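Polyketide biosynthesis 3-hydroxy-3-methylglutaryl-ACP synthase PksG (Bacillus subtilis, PDB 4YXT) catalyses the aldol condensation of acetyl-ACP with a beta-ketothioester intermediate held on a carrier domain, a step in making the antibiotic polyketide bacillaene. Local coordinates at residues A[71-81]-A[99-110]. The protein carries 1 engineered substitution. Residues are numbered along the deposited sequence; the frame is centred on the assembly and turned at random.
Sequences KDRIELLITCS and LGLNRNCRLFEV
Leu77 N donates to Arg106 O (2.7 Å), one of six backbone bonds that zip strand 74-80 parallel to strand 106-110, from Arg106 N on Glu75 O to Ser81 N on Val110 O. The two are the strands of a beta-alpha-beta unit of the thiolase-type fold, linked by helix 91-99, whose His96 packs against Leu77 and Leu107. Packing is tight along the strands. On the side facing helix 116-130, Phe108 CG sits between backbone N and carbonyl carbon (chi1 55°), which leans the ring toward Leu76 and alongside Ile78: Leu76 CD1 reaches CE1 at 3.6 Å, and Ile78 CG1 makes an off-centre CH-pi contact, 4.1 Å from the ring centroid. On the side of helix 91-99, Leu107 CD2 lies 3.6 Å from both CB and CD2 of Leu77. Toward Lys71 and Asn102 the fit is looser and wetter. A water bridges Lys71 O and Ile74 O to Asn102 N. Lys71, bent only at its end, brings NZ to Leu99 O (3.0 Å) and Gly100 O (3.1 Å), where its charge would probably complement the partial negative charge of C-terminal carbonyls of helix 91-99. Another water joins Glu75 O to Arg106 NH1, while NH2 salt-bridges Glu333 of the second subunit. Ser81 leads into engineered Ala82, at the proton donor/acceptor position assigned by similarity. The chemistry thus divides: apolar packing and backbone bonds unite the strands, whereas Glu75 (bonded to Ser133), Arg106 and Glu109 (bonded to Leu91 N) carry charge into the dimer interface, the glutamates meeting Arg234 and Lys111 of the second subunit, where Glu109 and Val110 extend the sheet antiparallel.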
ATOM      1  N   LYS A  71     -16.691  14.266  10.341  1.00 27.66           N
ATOM      2  CA  LYS A  71     -15.502  13.532  10.775  1.00 30.14           C
ATOM      3  C   LYS A  71     -15.822  12.037  10.839  1.00 32.39           C
ATOM      4  O   LYS A  71     -15.066  11.232  10.324  1.00 31.28           O
ATOM      5  CB  LYS A  71     -15.026  14.044  12.104  1.00 29.81           C
ATOM      6  CG  LYS A  71     -13.732  13.458  12.629  1.00 33.54           C
ATOM      7  CD  LYS A  71     -13.475  14.035  14.018  1.00 36.41           C
ATOM      8  CE  LYS A  71     -12.030  13.888  14.482  1.00 38.73           C
ATOM      9  NZ  LYS A  71     -11.905  13.504  15.918  1.00 39.44           N
ATOM     10  N   ASP A  72     -16.969  11.679  11.399  1.00 29.97           N
ATOM     11  CA  ASP A  72     -17.354  10.282  11.408  1.00 29.91           C
ATOM     12  C   ASP A  72     -17.653   9.671  10.050  1.00 28.71           C
ATOM     13  O   ASP A  72     -17.693   8.486   9.939  1.00 24.28           O
ATOM     14  CB  ASP A  72     -18.488  10.045  12.367  1.00 31.37           C
ATOM     15  CG  ASP A  72     -18.015   9.984  13.803  1.00 38.84           C
ATOM     16  OD1 ASP A  72     -16.778   9.990  14.085  1.00 42.16           O
ATOM     17  OD2 ASP A  72     -18.897   9.899  14.674  1.00 49.27           O
ATOM     18  N   ARG A  73     -17.795  10.461   8.995  1.00 30.66           N
ATOM     19  CA  ARG A  73     -17.901   9.865   7.661  1.00 31.16           C
ATOM     20  C   ARG A  73     -16.541   9.497   6.996  1.00 27.42           C
ATOM     21  O   ARG A  73     -16.550   8.889   5.902  1.00 25.65           O
ATOM     22  CB  ARG A  73     -18.758  10.745   6.735  1.00 34.38           C
ATOM     23  CG  ARG A  73     -20.233  10.752   7.083  1.00 38.00           C
ATOM     24  CD  ARG A  73     -20.969  11.717   6.173  1.00 46.21           C
ATOM     25  NE  ARG A  73     -22.324  11.247   5.852  1.00 52.31           N
ATOM     26  CZ  ARG A  73     -23.425  11.538   6.552  1.00 55.48           C
ATOM     27  NH1 ARG A  73     -23.365  12.315   7.638  1.00 56.64           N
ATOM     28  NH2 ARG A  73     -24.600  11.050   6.161  1.00 58.28           N
ATOM     29  N   ILE A  74     -15.399   9.864   7.598  1.00 25.62           N
ATOM     30  CA  ILE A  74     -14.126   9.380   7.068  1.00 26.79           C
ATOM     31  C   ILE A  74     -14.157   7.863   7.260  1.00 25.32           C
ATOM     32  O   ILE A  74     -14.074   7.395   8.399  1.00 29.30           O
ATOM     33  CB  ILE A  74     -12.814   9.786   7.805  1.00 28.57           C
ATOM     34  CG1 ILE A  74     -12.671  11.266   8.144  1.00 30.83           C
ATOM     35  CG2 ILE A  74     -11.617   9.350   6.951  1.00 27.31           C
ATOM     36  CD1 ILE A  74     -12.925  12.220   7.040  1.00 32.29           C
ATOM     37  N   GLU A  75     -14.254   7.109   6.182  1.00 21.46           N
ATOM     38  CA  GLU A  75     -14.195   5.653   6.277  1.00 23.12           C
ATOM     39  C   GLU A  75     -13.030   4.921   5.569  1.00 21.67           C
ATOM     40  O   GLU A  75     -13.012   3.716   5.553  1.00 20.39           O
ATOM     41  CB  GLU A  75     -15.469   5.139   5.727  1.00 24.41           C
ATOM     42  CG  GLU A  75     -16.554   5.300   6.733  1.00 28.73           C
ATOM     43  CD  GLU A  75     -17.872   5.038   6.117  1.00 31.06           C
ATOM     44  OE1 GLU A  75     -17.954   4.139   5.236  1.00 36.61           O
ATOM     45  OE2 GLU A  75     -18.783   5.764   6.490  1.00 36.51           O
ATOM     46  N   LEU A  76     -12.101   5.665   4.973  1.00 21.97           N
ATOM     47  CA  LEU A  76     -10.889   5.140   4.368  1.00 22.81           C
ATOM     48  C   LEU A  76      -9.755   6.020   4.806  1.00 20.93           C
ATOM     49  O   LEU A  76      -9.792   7.202   4.561  1.00 22.13           O
ATOM     50  CB  LEU A  76     -11.037   5.157   2.841  1.00 23.17           C
ATOM     51  CG  LEU A  76      -9.901   4.681   1.945  1.00 23.69           C
ATOM     52  CD1 LEU A  76      -9.510   3.247   2.228  1.00 27.23           C
ATOM     53  CD2 LEU A  76     -10.344   4.781   0.493  1.00 25.19           C
ATOM     54  N   LEU A  77      -8.770   5.470   5.500  1.00 20.86           N
ATOM     55  CA  LEU A  77      -7.582   6.196   5.789  1.00 21.10           C
ATOM     56  C   LEU A  77      -6.406   5.487   5.093  1.00 21.06           C
ATOM     57  O   LEU A  77      -6.165   4.310   5.346  1.00 22.65           O
ATOM     58  CB  LEU A  77      -7.360   6.275   7.318  1.00 21.56           C
ATOM     59  CG  LEU A  77      -5.962   6.819   7.687  1.00 21.23           C
ATOM     60  CD1 LEU A  77      -5.687   8.207   7.183  1.00 22.57           C
ATOM     61  CD2 LEU A  77      -5.705   6.788   9.167  1.00 22.85           C
ATOM     62  N   ILE A  78      -5.686   6.183   4.231  1.00 18.76           N
ATOM     63  CA  ILE A  78      -4.606   5.565   3.455  1.00 18.36           C
ATOM     64  C   ILE A  78      -3.396   6.415   3.683  1.00 20.50           C
ATOM     65  O   ILE A  78      -3.439   7.604   3.394  1.00 22.17           O
ATOM     66  CB  ILE A  78      -4.887   5.530   1.930  1.00 19.49           C
ATOM     67  CG1 ILE A  78      -6.107   4.639   1.605  1.00 20.40           C
ATOM     68  CG2 ILE A  78      -3.669   5.055   1.121  1.00 17.88           C
ATOM     69  CD1 ILE A  78      -6.488   4.669   0.127  1.00 20.95           C
ATOM     70  N   THR A  79      -2.315   5.812   4.173  1.00 20.55           N
ATOM     71  CA  THR A  79      -1.080   6.515   4.325  1.00 21.27           C
ATOM     72  C   THR A  79      -0.159   6.078   3.207  1.00 19.18           C
ATOM     73  O   THR A  79      -0.019   4.888   2.928  1.00 20.33           O
ATOM     74  CB  THR A  79      -0.490   6.372   5.752  1.00 23.22           C
ATOM     75  OG1 THR A  79      -1.408   6.920   6.696  1.00 25.28           O
ATOM     76  CG2 THR A  79       0.746   7.249   5.919  1.00 26.37           C
ATOM     77  N   CYS A  80       0.391   7.049   2.497  1.00 17.17           N
ATOM     78  CA  CYS A  80       1.278   6.793   1.365  1.00 17.17           C
ATOM     79  C   CYS A  80       2.666   7.185   1.822  1.00 18.31           C
ATOM     80  O   CYS A  80       2.904   8.352   2.220  1.00 16.89           O
ATOM     81  CB  CYS A  80       0.879   7.630   0.200  1.00 18.40           C
ATOM     82  SG  CYS A  80      -0.920   7.583  -0.151  1.00 21.20           S
ATOM     83  N   SER A  81       3.587   6.238   1.827  1.00 18.74           N
ATOM     84  CA  SER A  81       4.937   6.565   2.288  1.00 19.29           C
ATOM     85  C   SER A  81       5.983   5.631   1.713  1.00 19.60           C
ATOM     86  O   SER A  81       5.647   4.551   1.234  1.00 21.28           O
ATOM     87  CB  SER A  81       5.004   6.578   3.834  1.00 19.35           C
ATOM     88  OG  SER A  81       6.381   6.877   4.278  1.00 18.80           O
ATOM     89  N   LEU A  99      -5.812  11.106  15.484  1.00 26.92           N
ATOM     90  CA  LEU A  99      -6.871  11.923  14.875  1.00 24.40           C
ATOM     91  C   LEU A  99      -8.271  11.644  15.448  1.00 26.12           C
ATOM     92  O   LEU A  99      -9.190  12.428  15.199  1.00 24.20           O
ATOM     93  CB  LEU A  99      -6.929  11.751  13.385  1.00 22.91           C
ATOM     94  CG  LEU A  99      -5.707  12.258  12.625  1.00 21.60           C
ATOM     95  CD1 LEU A  99      -5.856  11.974  11.155  1.00 21.43           C
ATOM     96  CD2 LEU A  99      -5.464  13.750  12.834  1.00 21.55           C
ATOM     97  N   GLY A 100      -8.438  10.570  16.220  1.00 26.14           N
ATOM     98  CA  GLY A 100      -9.730  10.289  16.824  1.00 22.30           C
ATOM     99  C   GLY A 100     -10.746   9.972  15.788  1.00 22.70           C
ATOM    100  O   GLY A 100     -11.873  10.381  15.926  1.00 21.53           O
ATOM    101  N   LEU A 101     -10.353   9.246  14.728  1.00 22.41           N
ATOM    102  CA  LEU A 101     -11.297   8.814  13.699  1.00 23.96           C
ATOM    103  C   LEU A 101     -12.231   7.693  14.208  1.00 25.02           C
ATOM    104  O   LEU A 101     -11.971   7.107  15.256  1.00 23.85           O
ATOM    105  CB  LEU A 101     -10.551   8.350  12.422  1.00 25.71           C
ATOM    106  CG  LEU A 101      -9.559   9.317  11.779  1.00 24.25           C
ATOM    107  CD1 LEU A 101      -8.991   8.690  10.501  1.00 23.42           C
ATOM    108  CD2 LEU A 101     -10.282  10.628  11.480  1.00 25.80           C
ATOM    109  N   ASN A 102     -13.352   7.494  13.517  1.00 24.32           N
ATOM    110  CA  ASN A 102     -14.311   6.459  13.859  1.00 28.39           C
ATOM    111  C   ASN A 102     -13.667   5.079  13.662  1.00 29.70           C
ATOM    112  O   ASN A 102     -12.929   4.882  12.685  1.00 30.22           O
ATOM    113  CB  ASN A 102     -15.518   6.589  12.900  1.00 31.60           C
ATOM    114  CG  ASN A 102     -16.570   5.482  13.073  1.00 34.41           C
ATOM    115  OD1 ASN A 102     -16.590   4.735  14.047  1.00 36.41           O
ATOM    116  ND2 ASN A 102     -17.440   5.378  12.102  1.00 36.31           N
ATOM    117  N   ARG A 103     -13.976   4.098  14.507  1.00 28.38           N
ATOM    118  CA  ARG A 103     -13.373   2.750  14.311  1.00 26.11           C
ATOM    119  C   ARG A 103     -13.868   2.070  13.041  1.00 25.84           C
ATOM    120  O   ARG A 103     -13.237   1.120  12.549  1.00 25.04           O
ATOM    121  CB  ARG A 103     -13.625   1.823  15.508  1.00 27.32           C
ATOM    122  CG  ARG A 103     -13.099   2.300  16.845  1.00 28.87           C
ATOM    123  CD  ARG A 103     -14.244   2.696  17.777  1.00 34.51           C
ATOM    124  NE  ARG A 103     -14.797   1.511  18.410  1.00 35.70           N
ATOM    125  CZ  ARG A 103     -16.068   1.291  18.700  1.00 32.62           C
ATOM    126  NH1 ARG A 103     -17.034   2.188  18.471  1.00 32.96           N
ATOM    127  NH2 ARG A 103     -16.356   0.116  19.224  1.00 34.05           N
ATOM    128  N   ASN A 104     -15.011   2.525  12.535  1.00 21.84           N
ATOM    129  CA  ASN A 104     -15.591   2.020  11.310  1.00 24.50           C
ATOM    130  C   ASN A 104     -14.874   2.563  10.048  1.00 26.49           C
ATOM    131  O   ASN A 104     -15.436   3.334   9.274  1.00 27.29           O
ATOM    132  CB  ASN A 104     -17.110   2.354  11.221  1.00 22.67           C
ATOM    133  CG  ASN A 104     -17.749   1.750   9.988  1.00 23.07           C
ATOM    134  OD1 ASN A 104     -17.310   0.711   9.483  1.00 24.67           O
ATOM    135  ND2 ASN A 104     -18.737   2.413   9.461  1.00 22.71           N
ATOM    136  N   CYS A 105     -13.634   2.128   9.835  1.00 24.84           N
ATOM    137  CA  CYS A 105     -12.762   2.747   8.859  1.00 23.95           C
ATOM    138  C   CYS A 105     -11.729   1.720   8.316  1.00 23.45           C
ATOM    139  O   CYS A 105     -10.987   1.070   9.118  1.00 20.25           O
ATOM    140  CB  CYS A 105     -12.041   3.887   9.582  1.00 23.37           C
ATOM    141  SG  CYS A 105     -11.069   5.033   8.568  1.00 27.29           S
ATOM    142  N   ARG A 106     -11.587   1.615   6.997  1.00 20.39           N
ATOM    143  CA  ARG A 106     -10.377   0.907   6.521  1.00 20.10           C
ATOM    144  C   ARG A 106      -9.132   1.747   6.663  1.00 22.15           C
ATOM    145  O   ARG A 106      -9.126   2.935   6.253  1.00 21.59           O
ATOM    146  CB  ARG A 106     -10.468   0.511   5.093  1.00 20.44           C
ATOM    147  CG  ARG A 106     -11.719  -0.229   4.741  1.00 20.33           C
ATOM    148  CD  ARG A 106     -11.634  -0.547   3.264  1.00 20.69           C
ATOM    149  NE  ARG A 106     -12.644  -1.473   2.807  1.00 21.42           N
ATOM    150  CZ  ARG A 106     -13.642  -1.170   1.973  1.00 21.12           C
ATOM    151  NH1 ARG A 106     -13.795   0.071   1.514  1.00 21.60           N
ATOM    152  NH2 ARG A 106     -14.503  -2.127   1.628  1.00 19.83           N
ATOM    153  N   LEU A 107      -8.069   1.089   7.155  1.00 20.93           N
ATOM    154  CA  LEU A 107      -6.745   1.668   7.413  1.00 21.79           C
ATOM    155  C   LEU A 107      -5.663   0.800   6.722  1.00 20.74           C
ATOM    156  O   LEU A 107      -5.613  -0.426   6.976  1.00 18.73           O
ATOM    157  CB  LEU A 107      -6.427   1.502   8.893  1.00 25.67           C
ATOM    158  CG  LEU A 107      -7.405   2.113   9.857  1.00 27.80           C
ATOM    159  CD1 LEU A 107      -7.200   1.659  11.297  1.00 30.60           C
ATOM    160  CD2 LEU A 107      -7.253   3.607   9.694  1.00 27.47           C
ATOM    161  N   PHE A 108      -4.828   1.410   5.891  1.00 17.62           N
ATOM    162  CA  PHE A 108      -3.650   0.743   5.324  1.00 17.42           C
ATOM    163  C   PHE A 108      -2.667   1.734   4.700  1.00 16.95           C
ATOM    164  O   PHE A 108      -2.930   2.941   4.637  1.00 17.58           O
ATOM    165  CB  PHE A 108      -4.014  -0.355   4.293  1.00 17.37           C
ATOM    166  CG  PHE A 108      -4.896   0.129   3.152  1.00 17.35           C
ATOM    167  CD1 PHE A 108      -6.255   0.161   3.296  1.00 17.06           C
ATOM    168  CD2 PHE A 108      -4.334   0.611   1.985  1.00 17.90           C
ATOM    169  CE1 PHE A 108      -7.066   0.555   2.278  1.00 17.51           C
ATOM    170  CE2 PHE A 108      -5.136   1.023   0.935  1.00 17.16           C
ATOM    171  CZ  PHE A 108      -6.511   0.991   1.088  1.00 18.36           C
ATOM    172  N   GLU A 109      -1.524   1.207   4.265  1.00 16.19           N
ATOM    173  CA  GLU A 109      -0.472   1.958   3.776  1.00 16.58           C
ATOM    174  C   GLU A 109      -0.248   1.506   2.353  1.00 17.33           C
ATOM    175  O   GLU A 109      -0.411   0.304   2.041  1.00 14.74           O
ATOM    176  CB  GLU A 109       0.809   1.594   4.619  1.00 19.90           C
ATOM    177  CG  GLU A 109       1.944   2.572   4.537  1.00 22.83           C
ATOM    178  CD  GLU A 109       3.106   2.296   5.548  1.00 27.02           C
ATOM    179  OE1 GLU A 109       2.941   2.275   6.833  1.00 25.86           O
ATOM    180  OE2 GLU A 109       4.226   2.186   5.015  1.00 27.36           O
ATOM    181  N   VAL A 110       0.214   2.454   1.524  1.00 16.45           N
ATOM    182  CA  VAL A 110       0.529   2.222   0.139  1.00 19.22           C
ATOM    183  C   VAL A 110       1.933   2.718  -0.176  1.00 19.65           C
ATOM    184  O   VAL A 110       2.342   3.796   0.299  1.00 20.09           O
ATOM    185  CB  VAL A 110      -0.464   2.952  -0.803  1.00 20.01           C
ATOM    186  CG1 VAL A 110       0.110   2.991  -2.187  1.00 22.75           C
ATOM    187  CG2 VAL A 110      -1.750   2.171  -0.845  1.00 21.99           C
TER
HETATM  188  O   HOH W   1     -13.755   8.585  11.020  1.00 30.74           O
HETATM  189  O   HOH W   2     -13.367   2.611   3.041  1.00 28.59           O
HETATM  190  O   HOH W   3       5.567   2.163   2.882  1.00 26.29           O